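Local coordinates for protein D,D-dipeptidase/D,D-carboxypeptidase (Enterococcus faecalis, PDB 4MUQ) that acts as a zinc-dependent D,D-peptidase of vancomycin resistance, probably cleaving D-Ala-D-Ala dipeptides and trimming the terminal D-Ala from peptidoglycan precursors, at residues T191-I194 with K195-E199. Residues are numbered along the deposited sequence; the frame is centred on the assembly and turned at random.
Sequences TQFI and KAYLE
Phe-193 and Tyr-197, four residues apart, bring their rings together obliquely, with planes at 54° and centroids 5.4 Å apart. Tyr-197 CE2 sits over one face of the Phe-193 ring, toward its outer end, 3.6 Å from Phe-193 CZ. With CG anti to the backbone N (chi1 169°), Phe-193 points its CZ end toward Tyr-197. Phe-185 meets the Phe-193 ring as well, and Tyr-203 packs edge-to-face with Tyr-197. On the side of the Tyr-197 ring that Phe-193 occupies, Ile-194 CD1 comes to 4.2 Å from Tyr-197 CD2. The backbone here leaves helix 187-194 through i to i+3 hydrogen bonds, closing with a type I beta turn in which Tyr-197 N donates to Ile-194 O (2.9 Å); the chain then runs on toward strand 203-205, and Ile-194 packs on Ile-215 of strand 213-219, in the same antiparallel sheet. Away from the aromatic pair, Lys-195 lays its CG and CD alongside Thr-191 O, CG at 3.5 Å, then bends about its CG-CD bond. One water accepts from Lys-195 NZ (2.6 Å) and donates to Gln-192 OE1 (2.8 Å), while a salt bridge to Asp-243 also holds the ammonium.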
ATOM      1  N   THR A 191      -4.744  -4.830  -9.294  1.00 11.85           N
ATOM      2  CA  THR A 191      -3.644  -5.655  -9.794  1.00 10.98           C
ATOM      3  C   THR A 191      -4.059  -6.388 -11.078  1.00 11.80           C
ATOM      4  O   THR A 191      -3.284  -6.478 -12.042  1.00 13.78           O
ATOM      5  CB  THR A 191      -3.178  -6.632  -8.695  1.00  9.57           C
ATOM      6  OG1 THR A 191      -2.795  -5.884  -7.534  1.00 11.25           O
ATOM      7  CG2 THR A 191      -1.973  -7.441  -9.131  1.00 12.49           C
ATOM      8  N   GLN A 192      -5.286  -6.904 -11.103  1.00 11.78           N
ATOM      9  CA  GLN A 192      -5.812  -7.500 -12.328  1.00 13.13           C
ATOM     10  C   GLN A 192      -6.116  -6.458 -13.413  1.00 14.79           C
ATOM     11  O   GLN A 192      -5.753  -6.631 -14.570  1.00 16.12           O
ATOM     12  CB  GLN A 192      -7.053  -8.354 -12.036  1.00 14.41           C
ATOM     13  CG  GLN A 192      -7.677  -9.000 -13.285  1.00 15.54           C
ATOM     14  CD  GLN A 192      -6.763 -10.024 -13.930  1.00 16.70           C
ATOM     15  OE1 GLN A 192      -6.180 -10.876 -13.244  1.00 18.06           O
ATOM     16  NE2 GLN A 192      -6.635  -9.956 -15.250  1.00 17.97           N
ATOM     17  N   PHE A 193      -6.752  -5.365 -13.006  1.00 15.41           N
ATOM     18  CA  PHE A 193      -7.203  -4.323 -13.927  1.00 16.07           C
ATOM     19  C   PHE A 193      -6.067  -3.810 -14.800  1.00 15.78           C
ATOM     20  O   PHE A 193      -6.200  -3.717 -16.020  1.00 17.55           O
ATOM     21  CB  PHE A 193      -7.782  -3.171 -13.098  1.00 16.64           C
ATOM     22  CG  PHE A 193      -8.054  -1.907 -13.885  1.00 15.19           C
ATOM     23  CD1 PHE A 193      -9.230  -1.750 -14.596  1.00 19.70           C
ATOM     24  CD2 PHE A 193      -7.163  -0.838 -13.825  1.00 17.20           C
ATOM     25  CE1 PHE A 193      -9.484  -0.575 -15.290  1.00 22.85           C
ATOM     26  CE2 PHE A 193      -7.413   0.335 -14.503  1.00 23.52           C
ATOM     27  CZ  PHE A 193      -8.571   0.465 -15.235  1.00 21.85           C
ATOM     28  N   ILE A 194      -4.943  -3.481 -14.169  1.00 16.55           N
ATOM     29  CA  ILE A 194      -3.855  -2.850 -14.907  1.00 16.88           C
ATOM     30  C   ILE A 194      -3.199  -3.778 -15.945  1.00 19.17           C
ATOM     31  O   ILE A 194      -2.589  -3.309 -16.907  1.00 18.67           O
ATOM     32  CB  ILE A 194      -2.809  -2.220 -13.958  1.00 20.41           C
ATOM     33  CG1 ILE A 194      -2.038  -1.116 -14.682  1.00 24.54           C
ATOM     34  CG2 ILE A 194      -1.888  -3.279 -13.393  1.00 20.71           C
ATOM     35  CD1 ILE A 194      -2.908   0.062 -15.076  1.00 26.59           C
ATOM     36  N   LYS A 195      -3.355  -5.088 -15.779  1.00 16.38           N
ATOM     37  CA  LYS A 195      -2.788  -6.024 -16.751  1.00 19.67           C
ATOM     38  C   LYS A 195      -3.468  -5.927 -18.119  1.00 22.39           C
ATOM     39  O   LYS A 195      -2.966  -6.461 -19.096  1.00 21.87           O
ATOM     40  CB  LYS A 195      -2.802  -7.459 -16.200  1.00 24.37           C
ATOM     41  CG  LYS A 195      -1.891  -7.644 -14.976  1.00 18.94           C
ATOM     42  CD  LYS A 195      -2.040  -9.005 -14.316  1.00 33.46           C
ATOM     43  CE  LYS A 195      -1.536 -10.117 -15.197  1.00 43.95           C
ATOM     44  NZ  LYS A 195      -1.589 -11.429 -14.495  1.00 37.37           N
ATOM     45  N   ALA A 196      -4.591  -5.214 -18.189  1.00 18.63           N
ATOM     46  CA  ALA A 196      -5.278  -4.976 -19.456  1.00 19.37           C
ATOM     47  C   ALA A 196      -4.605  -3.877 -20.266  1.00 22.16           C
ATOM     48  O   ALA A 196      -4.932  -3.679 -21.437  1.00 25.03           O
ATOM     49  CB  ALA A 196      -6.735  -4.622 -19.208  1.00 23.94           C
ATOM     50  N   TYR A 197      -3.688  -3.153 -19.635  1.00 19.49           N
ATOM     51  CA  TYR A 197      -3.000  -2.037 -20.280  1.00 20.85           C
ATOM     52  C   TYR A 197      -1.508  -2.320 -20.455  1.00 21.43           C
ATOM     53  O   TYR A 197      -0.716  -2.115 -19.540  1.00 22.19           O
ATOM     54  CB  TYR A 197      -3.202  -0.753 -19.472  1.00 19.41           C
ATOM     55  CG  TYR A 197      -4.644  -0.310 -19.408  1.00 21.54           C
ATOM     56  CD1 TYR A 197      -5.190   0.487 -20.406  1.00 22.99           C
ATOM     57  CD2 TYR A 197      -5.466  -0.704 -18.365  1.00 20.36           C
ATOM     58  CE1 TYR A 197      -6.509   0.885 -20.360  1.00 26.27           C
ATOM     59  CE2 TYR A 197      -6.789  -0.317 -18.319  1.00 21.09           C
ATOM     60  CZ  TYR A 197      -7.300   0.487 -19.312  1.00 23.47           C
ATOM     61  OH  TYR A 197      -8.618   0.876 -19.259  1.00 26.61           O
ATOM     62  N   LEU A 198      -1.130  -2.794 -21.635  1.00 24.30           N
ATOM     63  CA  LEU A 198       0.270  -3.086 -21.930  1.00 23.57           C
ATOM     64  C   LEU A 198       0.936  -1.856 -22.536  1.00 24.20           C
ATOM     65  O   LEU A 198       0.297  -0.820 -22.691  1.00 25.25           O
ATOM     66  CB  LEU A 198       0.366  -4.268 -22.885  1.00 24.45           C
ATOM     67  CG  LEU A 198      -0.479  -5.453 -22.426  1.00 24.57           C
ATOM     68  CD1 LEU A 198      -0.450  -6.555 -23.459  1.00 31.86           C
ATOM     69  CD2 LEU A 198       0.035  -5.959 -21.096  1.00 26.09           C
ATOM     70  N   GLU A 199       2.216  -1.959 -22.877  1.00 26.95           N
ATOM     71  CA  GLU A 199       2.945  -0.784 -23.352  1.00 25.80           C
ATOM     72  C   GLU A 199       2.342  -0.177 -24.615  1.00 28.09           C
ATOM     73  O   GLU A 199       2.432   1.032 -24.842  1.00 29.94           O
ATOM     74  CB  GLU A 199       4.416  -1.107 -23.581  1.00 35.07           C
ATOM     75  CG  GLU A 199       5.250   0.115 -23.909  1.00 34.55           C
ATOM     76  CD  GLU A 199       6.691  -0.234 -24.178  1.00 52.32           C
ATOM     77  OE1 GLU A 199       7.069  -1.393 -23.912  1.00 59.05           O
ATOM     78  OE2 GLU A 199       7.438   0.648 -24.652  1.00 54.16           O
TER
HETATM   79  O   HOH W   1      -4.060 -12.334 -14.272  1.00 22.96           O